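Local structure of leucine--tRNA ligase (Agrobacterium radiobacter, 5AH5) at residues B[154-159]-B[182-187]; B[188-193]-B[414-419]; B[423-428]-B[485-490]. The protein binds zinc and, as a class I aminoacyl-tRNA synthetase, probably charges tRNA(Leu) with leucine at the expense of ATP. One frame throughout, in Å; residues are numbered along the deposited sequence.

Contact 1 (B[154-159]-B[182-187]); sequences VYWDPV and YKRRTP
Arg184 on Trp156 and Lys183 on Tyr155 make two cation-pi pairs, one on each face of the same short strand pairing. On one face the guanidinium of Arg184 lies flat over the indole of Trp156, the planes only 4° apart, with CZ of Arg184 3.5 Å from CE2 of Trp156. NE of Arg184 sits near CD2 of Trp156, its NH1 and NH2 reach across the six-membered ring, and its CD makes a CH-pi contact with the five-membered ring. An extended arginine chain meets an indole whose CG is anti to the backbone N (chi1 168°), and this lays the two flat groups face to face.

On the other face Lys183 bends at chi2 and chi3 and turns its end over the ring of Tyr155. NZ of Lys183 stands 3.6 Å from CE2 of Tyr155, over the ring face, with CE beside it as a CH-pi donor.

Between these faces the backbones run antiparallel. Val154 and Arg184 exchange two bonds, as do Trp156 and Tyr182; the shortest, from Trp156 N to Tyr182 O, is 2.7 Å. Past the last pair Asp157 OD1 accepts from Val159 N in an Asx turn, and CG of Pro158 leans against the Tyr182 ring.

Strand 162-164 pairs with 153-157 and puts Val163 against Val154 and Trp156. The hydroxyl of Tyr155 bonds Gln413, and strand 147-151 is the neighbour of 182-191 farther along.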
# COMPACT_ATOMS: atom_id res chain seq x y z
N VAL B 154 13.02 -24.37 1.33
CA VAL B 154 12.69 -22.98 1.70
C VAL B 154 13.92 -22.16 1.53
O VAL B 154 15.03 -22.70 1.48
CB VAL B 154 12.20 -22.84 3.16
CG1 VAL B 154 10.91 -23.62 3.38
CG2 VAL B 154 13.26 -23.23 4.17
N TYR B 155 13.74 -20.84 1.41
CA TYR B 155 14.86 -19.93 1.35
C TYR B 155 15.49 -19.75 2.69
O TYR B 155 14.78 -19.66 3.69
CB TYR B 155 14.41 -18.57 0.80
CG TYR B 155 14.00 -18.66 -0.63
CD1 TYR B 155 14.95 -18.63 -1.65
CD2 TYR B 155 12.67 -18.84 -0.98
CE1 TYR B 155 14.57 -18.70 -2.98
CE2 TYR B 155 12.29 -18.95 -2.29
CZ TYR B 155 13.24 -18.87 -3.29
OH TYR B 155 12.84 -18.98 -4.59
N TRP B 156 16.81 -19.60 2.73
CA TRP B 156 17.58 -19.47 3.95
C TRP B 156 18.54 -18.32 3.77
O TRP B 156 19.28 -18.32 2.80
CB TRP B 156 18.35 -20.78 4.21
CG TRP B 156 19.41 -20.68 5.30
CD1 TRP B 156 20.75 -20.57 5.12
CD2 TRP B 156 19.19 -20.68 6.73
NE1 TRP B 156 21.39 -20.48 6.34
CE2 TRP B 156 20.46 -20.56 7.34
CE3 TRP B 156 18.05 -20.80 7.55
CZ2 TRP B 156 20.63 -20.53 8.75
CZ3 TRP B 156 18.20 -20.76 8.94
CH2 TRP B 156 19.49 -20.62 9.53
N ASP B 157 18.50 -17.35 4.66
CA ASP B 157 19.44 -16.25 4.69
C ASP B 157 20.54 -16.54 5.75
O ASP B 157 20.27 -16.52 6.92
CB ASP B 157 18.69 -14.95 5.01
CG ASP B 157 19.53 -13.69 4.89
OD1 ASP B 157 20.73 -13.71 5.23
OD2 ASP B 157 18.95 -12.64 4.50
N PRO B 158 21.79 -16.73 5.31
CA PRO B 158 22.85 -17.12 6.21
C PRO B 158 23.30 -15.96 7.05
O PRO B 158 23.84 -16.17 8.12
CB PRO B 158 23.97 -17.64 5.26
CG PRO B 158 23.76 -16.88 3.97
CD PRO B 158 22.26 -16.66 3.89
N VAL B 159 23.03 -14.73 6.65
CA VAL B 159 23.39 -13.61 7.50
C VAL B 159 22.31 -13.33 8.56
O VAL B 159 22.66 -13.06 9.70
CB VAL B 159 23.71 -12.34 6.68
CG1 VAL B 159 23.88 -11.12 7.58
CG2 VAL B 159 24.98 -12.59 5.85
N TYR B 182 20.29 -18.95 0.16
CA TYR B 182 20.44 -20.35 -0.22
C TYR B 182 19.14 -21.04 0.04
O TYR B 182 18.25 -20.42 0.62
CB TYR B 182 21.58 -20.99 0.60
CG TYR B 182 22.92 -20.44 0.21
CD1 TYR B 182 23.29 -19.19 0.67
CD2 TYR B 182 23.80 -21.13 -0.65
CE1 TYR B 182 24.51 -18.64 0.33
CE2 TYR B 182 25.02 -20.59 -1.01
CZ TYR B 182 25.37 -19.33 -0.51
OH TYR B 182 26.54 -18.66 -0.81
N LYS B 183 19.01 -22.28 -0.43
CA LYS B 183 17.84 -23.12 -0.20
C LYS B 183 18.20 -24.35 0.67
O LYS B 183 19.13 -25.05 0.36
CB LYS B 183 17.24 -23.61 -1.51
CG LYS B 183 16.48 -22.57 -2.33
CD LYS B 183 14.97 -22.49 -2.01
CE LYS B 183 14.13 -22.36 -3.29
NZ LYS B 183 12.65 -22.42 -3.05
N ARG B 184 17.44 -24.61 1.73
CA ARG B 184 17.56 -25.82 2.55
C ARG B 184 16.22 -26.47 2.62
O ARG B 184 15.20 -25.78 2.56
CB ARG B 184 17.85 -25.49 4.00
CG ARG B 184 19.08 -24.71 4.33
CD ARG B 184 18.97 -24.34 5.80
NE ARG B 184 20.28 -24.11 6.42
CZ ARG B 184 20.50 -24.08 7.73
NH1 ARG B 184 19.51 -24.24 8.61
NH2 ARG B 184 21.76 -23.88 8.15
N ARG B 185 16.24 -27.79 2.84
CA ARG B 185 15.08 -28.60 3.21
C ARG B 185 15.02 -28.72 4.76
O ARG B 185 16.03 -29.00 5.39
CB ARG B 185 15.22 -29.98 2.56
CG ARG B 185 13.96 -30.83 2.47
CD ARG B 185 14.22 -32.02 1.54
NE ARG B 185 13.07 -32.91 1.41
CZ ARG B 185 12.68 -33.80 2.32
NH1 ARG B 185 13.33 -33.93 3.48
NH2 ARG B 185 11.61 -34.56 2.09
N THR B 186 13.86 -28.46 5.35
CA THR B 186 13.71 -28.31 6.81
C THR B 186 12.23 -28.30 7.13
O THR B 186 11.45 -27.80 6.31
CB THR B 186 14.14 -26.90 7.36
OG1 THR B 186 15.25 -26.36 6.65
CG2 THR B 186 14.48 -26.96 8.80
N PRO B 187 11.84 -28.76 8.32
CA PRO B 187 10.40 -28.67 8.66
C PRO B 187 10.04 -27.25 9.08
O PRO B 187 10.71 -26.66 9.96
CB PRO B 187 10.21 -29.67 9.82
CG PRO B 187 11.50 -30.41 9.94
CD PRO B 187 12.59 -29.58 9.29

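Contact 2 (B[188-193]-B[414-419]); sequences QWFVDI and NWSISR
Ser418 OG slots between Gln188 and Trp189 and is bonded to both: it donates to Gln188 OE1 and accepts from Trp189 N, each at 2.7 Å. Its chi1 of 44° sets OG between the backbone N and the carbonyl carbon, turned at the opposing strand. Gln188 bends at chi2 (-70°), which folds its amide back so that OE1 meets this hydroxyl. The indole of Trp189 leads away from the opposing strand; CB of Ser418 lies at its edge, in plane, and NE1 bonds Asp483.

Farther along, Val191 and Trp415 lie side by side and point the same way, CG2 of Val191 3.6 Å from CE3 of Trp415. Ile417 CG2 covers part of one indole face and also touches Val191 CG2. The pair Phe190 and Ser416 occupies the opposite face of the sheet, where OG of Ser416 approaches CE1 of Phe190 at 3.5 Å.

At the end Asn414 ND2 gives a hydrogen bond to Asp192 OD1 (3.2 Å), arriving from above the carboxylate plane, with the amide and carboxylate planes 75° apart. ND2 also bonds Tyr148 OH, and OD1 of Asn414 accepts from Arg194 N. Asp192 centres an inverse gamma turn, closed by Ile193 N on Val191 O; the same oxygen also accepts from Trp415 N across the strands.

Tyr536 stacks on Trp415 and Phe539 packs against Val191, both from helix 533-546. This is antiparallel sheet pairing between two parts of the class I synthetase 220 residues apart in the chain, with the editing domain between them; Trp415 comes within about 10 Å of the bound leucyl-sulfamoyl adenosine, side chain to ligand.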
# COMPACT_ATOMS: atom_id res chain seq x y z
N GLN B 188 9.04 -26.68 8.41
CA GLN B 188 8.72 -25.28 8.60
C GLN B 188 7.22 -25.10 8.51
O GLN B 188 6.49 -26.02 8.03
CB GLN B 188 9.40 -24.43 7.54
CG GLN B 188 10.90 -24.40 7.59
CD GLN B 188 11.48 -23.66 8.78
OE1 GLN B 188 10.98 -22.63 9.24
NE2 GLN B 188 12.58 -24.18 9.27
N TRP B 189 6.76 -23.94 9.01
CA TRP B 189 5.36 -23.58 8.93
C TRP B 189 5.12 -22.73 7.68
O TRP B 189 5.98 -21.90 7.28
CB TRP B 189 4.89 -22.84 10.19
CG TRP B 189 4.90 -23.74 11.39
CD1 TRP B 189 5.89 -23.87 12.29
CD2 TRP B 189 3.85 -24.63 11.81
NE1 TRP B 189 5.55 -24.77 13.24
CE2 TRP B 189 4.30 -25.26 12.97
CE3 TRP B 189 2.59 -24.96 11.30
CZ2 TRP B 189 3.53 -26.21 13.66
CZ3 TRP B 189 1.82 -25.85 11.95
CH2 TRP B 189 2.30 -26.51 13.14
N PHE B 190 3.94 -22.96 7.10
CA PHE B 190 3.50 -22.37 5.84
C PHE B 190 2.02 -21.99 5.94
O PHE B 190 1.26 -22.58 6.75
CB PHE B 190 3.58 -23.41 4.73
CG PHE B 190 4.96 -23.84 4.43
CD1 PHE B 190 5.73 -23.14 3.54
CD2 PHE B 190 5.50 -24.96 5.07
CE1 PHE B 190 7.04 -23.56 3.26
CE2 PHE B 190 6.76 -25.37 4.79
CZ PHE B 190 7.54 -24.67 3.89
N VAL B 191 1.62 -21.04 5.09
CA VAL B 191 0.20 -20.81 4.81
C VAL B 191 -0.08 -21.10 3.35
O VAL B 191 0.69 -20.72 2.46
CB VAL B 191 -0.27 -19.39 5.11
CG1 VAL B 191 -1.76 -19.42 5.43
CG2 VAL B 191 0.52 -18.75 6.23
N ASP B 192 -1.19 -21.80 3.09
CA ASP B 192 -1.54 -22.24 1.75
C ASP B 192 -2.15 -21.09 0.91
O ASP B 192 -3.32 -21.08 0.62
CB ASP B 192 -2.52 -23.40 1.84
CG ASP B 192 -2.76 -24.09 0.51
OD1 ASP B 192 -2.13 -23.75 -0.51
OD2 ASP B 192 -3.60 -24.99 0.50
N ILE B 193 -1.34 -20.12 0.57
CA ILE B 193 -1.74 -19.02 -0.33
C ILE B 193 -2.00 -19.48 -1.79
O ILE B 193 -2.84 -18.89 -2.51
CB ILE B 193 -0.70 -17.90 -0.25
CG1 ILE B 193 -1.22 -16.57 -0.82
CG2 ILE B 193 0.62 -18.32 -0.89
CD1 ILE B 193 -0.25 -15.43 -0.57
N ASN B 414 3.96 -21.24 -1.70
CA ASN B 414 3.34 -21.15 -0.39
C ASN B 414 4.24 -20.39 0.58
O ASN B 414 5.47 -20.36 0.43
CB ASN B 414 2.83 -22.48 0.11
CG ASN B 414 1.43 -22.80 -0.44
OD1 ASN B 414 0.74 -21.94 -0.98
ND2 ASN B 414 1.00 -24.01 -0.24
N TRP B 415 3.59 -19.70 1.49
CA TRP B 415 4.19 -18.67 2.33
C TRP B 415 4.82 -19.28 3.61
O TRP B 415 4.07 -19.65 4.53
CB TRP B 415 3.05 -17.76 2.71
CG TRP B 415 3.38 -16.57 3.55
CD1 TRP B 415 4.59 -16.05 3.79
CD2 TRP B 415 2.44 -15.75 4.21
NE1 TRP B 415 4.47 -14.95 4.62
CE2 TRP B 415 3.15 -14.75 4.88
CE3 TRP B 415 1.05 -15.77 4.31
CZ2 TRP B 415 2.53 -13.76 5.60
CZ3 TRP B 415 0.42 -14.79 5.06
CH2 TRP B 415 1.18 -13.79 5.69
N SER B 416 6.16 -19.33 3.68
CA SER B 416 6.92 -19.62 4.91
C SER B 416 6.78 -18.50 5.91
O SER B 416 7.24 -17.39 5.63
CB SER B 416 8.44 -19.64 4.70
OG SER B 416 8.78 -20.58 3.76
N ILE B 417 6.29 -18.84 7.08
CA ILE B 417 6.09 -17.91 8.19
C ILE B 417 6.93 -18.15 9.42
O ILE B 417 7.06 -17.25 10.26
CB ILE B 417 4.60 -17.76 8.58
CG1 ILE B 417 3.94 -19.10 8.92
CG2 ILE B 417 3.87 -17.11 7.41
CD1 ILE B 417 2.62 -18.99 9.66
N SER B 418 7.53 -19.32 9.53
CA SER B 418 8.37 -19.63 10.67
C SER B 418 9.79 -19.08 10.51
O SER B 418 10.42 -19.22 9.47
CB SER B 418 8.35 -21.12 11.01
OG SER B 418 8.44 -21.98 9.89
N ARG B 419 10.24 -18.41 11.55
CA ARG B 419 11.50 -17.72 11.57
C ARG B 419 12.32 -18.22 12.77
O ARG B 419 11.78 -18.32 13.86
CB ARG B 419 11.24 -16.21 11.66
CG ARG B 419 10.39 -15.72 10.49
CD ARG B 419 11.19 -15.76 9.21
NE ARG B 419 10.37 -15.27 8.10
CZ ARG B 419 9.68 -16.03 7.29
NH1 ARG B 419 9.72 -17.36 7.39
NH2 ARG B 419 8.94 -15.45 6.34

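Contact 3 (B[423-428]-B[485-490]); sequences WGCPIP and DTMDTF
Met487 and the run from Cys425 to Pro428 make the close-packed part of this contact. The methionine chain is extended beyond CG, and its CE reaches Pro428 CD at 3.7 Å and Cys425 SG at 3.9 Å. That methyl also lies 3.5 Å from Pro426 O, whose own bond comes from Gln135. Nearer the backbone, CG of Met487 meets CG1 of Ile427 at 3.9 Å, the two side chains crossing at a slant.

One direct backbone bond of good length holds the pair together: Met487 N to Cys425 O, 2.8 Å. Beside it Thr486 turns CG2 towards Gly424 O, while its hydroxyl bonds Arg421 O.

The wetter parts lie on both flanks of this bond. Water 1 accepts from Cys425 N and donates to Met487 O, bridging the backbones. Water 2 accepts from Ile427 N at 2.9 Å and contacts Asp485 O, beside a weak direct bond of 3.5 Å from Ile427 N to Asp485 O. Solvent thus mediates part of the pairing, although the touching residues are buried.

The pairing closes the base of the excursion that carries the zinc ligands Cys432, Cys435, Cys473 and Cys476. Beyond the strand Asp488 caps the following helix, OD2 accepting from Phe490 N, and OD1 forms a salt bridge with Arg419. Helix 128-143 packs on the side of Cys425 and Met487, with Gln134 against both and Phe138 against Met487 and Ile427; strand 415-419 borders 486-487.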
# COMPACT_ATOMS: atom_id res chain seq x y z
N TRP B 423 12.69 -12.37 18.19
CA TRP B 423 11.84 -11.19 18.34
C TRP B 423 10.72 -11.28 17.33
O TRP B 423 10.77 -10.68 16.23
CB TRP B 423 12.66 -9.92 18.28
CG TRP B 423 11.85 -8.72 18.60
CD1 TRP B 423 11.51 -7.70 17.71
CD2 TRP B 423 11.23 -8.38 19.85
NE1 TRP B 423 10.76 -6.78 18.35
CE2 TRP B 423 10.54 -7.18 19.66
CE3 TRP B 423 11.15 -9.01 21.13
CZ2 TRP B 423 9.83 -6.54 20.69
CZ3 TRP B 423 10.44 -8.39 22.16
CH2 TRP B 423 9.76 -7.18 21.93
N GLY B 424 9.75 -12.13 17.68
CA GLY B 424 8.49 -12.28 16.92
C GLY B 424 7.48 -13.04 17.74
O GLY B 424 7.75 -13.50 18.89
N CYS B 425 6.33 -13.23 17.16
CA CYS B 425 5.22 -13.86 17.88
C CYS B 425 5.46 -15.36 18.03
O CYS B 425 5.59 -16.03 17.01
CB CYS B 425 3.94 -13.64 17.09
SG CYS B 425 2.48 -14.22 17.95
N PRO B 426 5.47 -15.92 19.28
CA PRO B 426 5.64 -17.35 19.35
C PRO B 426 4.59 -18.14 18.64
O PRO B 426 3.44 -17.70 18.58
CB PRO B 426 5.70 -17.65 20.88
CG PRO B 426 6.12 -16.36 21.49
CD PRO B 426 5.49 -15.31 20.62
N ILE B 427 4.99 -19.25 18.04
CA ILE B 427 4.11 -20.19 17.38
C ILE B 427 3.48 -21.08 18.49
O ILE B 427 4.21 -21.74 19.19
CB ILE B 427 4.89 -21.00 16.37
CG1 ILE B 427 5.32 -20.03 15.24
CG2 ILE B 427 4.08 -22.21 15.85
CD1 ILE B 427 5.85 -20.71 13.99
N PRO B 428 2.13 -21.04 18.66
CA PRO B 428 1.42 -21.60 19.82
C PRO B 428 1.13 -23.10 19.63
O PRO B 428 -0.02 -23.57 19.58
CB PRO B 428 0.16 -20.74 19.88
CG PRO B 428 -0.17 -20.57 18.43
CD PRO B 428 1.19 -20.29 17.79
N ASP B 485 10.29 -21.66 16.99
CA ASP B 485 10.30 -20.57 15.96
C ASP B 485 9.20 -19.56 16.21
O ASP B 485 8.22 -19.85 16.96
CB ASP B 485 10.17 -21.15 14.56
CG ASP B 485 11.40 -21.97 14.14
OD1 ASP B 485 12.46 -21.81 14.80
OD2 ASP B 485 11.33 -22.75 13.17
N THR B 486 9.39 -18.37 15.61
CA THR B 486 8.46 -17.27 15.74
C THR B 486 7.81 -16.94 14.39
O THR B 486 8.26 -17.39 13.31
CB THR B 486 9.08 -16.08 16.42
OG1 THR B 486 10.22 -15.58 15.69
CG2 THR B 486 9.46 -16.42 17.84
N MET B 487 6.76 -16.15 14.44
CA MET B 487 6.07 -15.78 13.23
C MET B 487 6.77 -14.60 12.54
O MET B 487 7.17 -13.61 13.15
CB MET B 487 4.61 -15.44 13.53
CG MET B 487 3.83 -16.60 14.13
SD MET B 487 2.09 -16.21 14.29
CE MET B 487 1.55 -17.25 15.68
N ASP B 488 6.90 -14.69 11.24
CA ASP B 488 7.36 -13.50 10.47
C ASP B 488 6.50 -12.23 10.68
O ASP B 488 5.30 -12.33 10.86
CB ASP B 488 7.41 -13.83 9.01
CG ASP B 488 8.21 -12.76 8.23
OD1 ASP B 488 9.49 -12.69 8.36
OD2 ASP B 488 7.52 -11.99 7.49
N THR B 489 7.17 -11.07 10.73
CA THR B 489 6.53 -9.74 10.81
C THR B 489 5.35 -9.51 9.83
O THR B 489 4.38 -8.87 10.18
CB THR B 489 7.55 -8.60 10.66
OG1 THR B 489 6.89 -7.35 10.80
CG2 THR B 489 8.31 -8.62 9.33
N PHE B 490 5.39 -10.14 8.65
CA PHE B 490 4.29 -9.99 7.72
C PHE B 490 3.02 -10.75 8.07
O PHE B 490 1.93 -10.45 7.53
CB PHE B 490 4.73 -10.23 6.28
CG PHE B 490 5.68 -9.18 5.78
CD1 PHE B 490 5.18 -7.93 5.37
CD2 PHE B 490 7.04 -9.42 5.70
CE1 PHE B 490 6.03 -6.98 4.85
CE2 PHE B 490 7.91 -8.45 5.24
CZ PHE B 490 7.40 -7.21 4.83
O HOH W 1 5.85 -11.75 14.76
O HOH W 2 7.32 -20.51 19.20

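In the fold
Following the chain from the N terminus, contact 1 closes first, joining 154-159 to 182-187 across a 22-residue loop. Strand 182-191 then runs straight on into contact 2, whose partner 414-419 returns only after 220 residues that include the editing domain. Contact 3 follows, closing 56 residues between 423-428 and 485-490. The three lie in series, neither nested nor crossed, and all belong to one antiparallel sheet. Val154 CG1 packs on Phe190 and Ser416 where contacts 1 and 2 meet; contacts 2 and 3 are joined by a probable hydrogen bond from Asp488 N to Ile417 O and by Trp189 against Ile427. Contacts 1 and 3 do not touch, their centres about 17 Å apart.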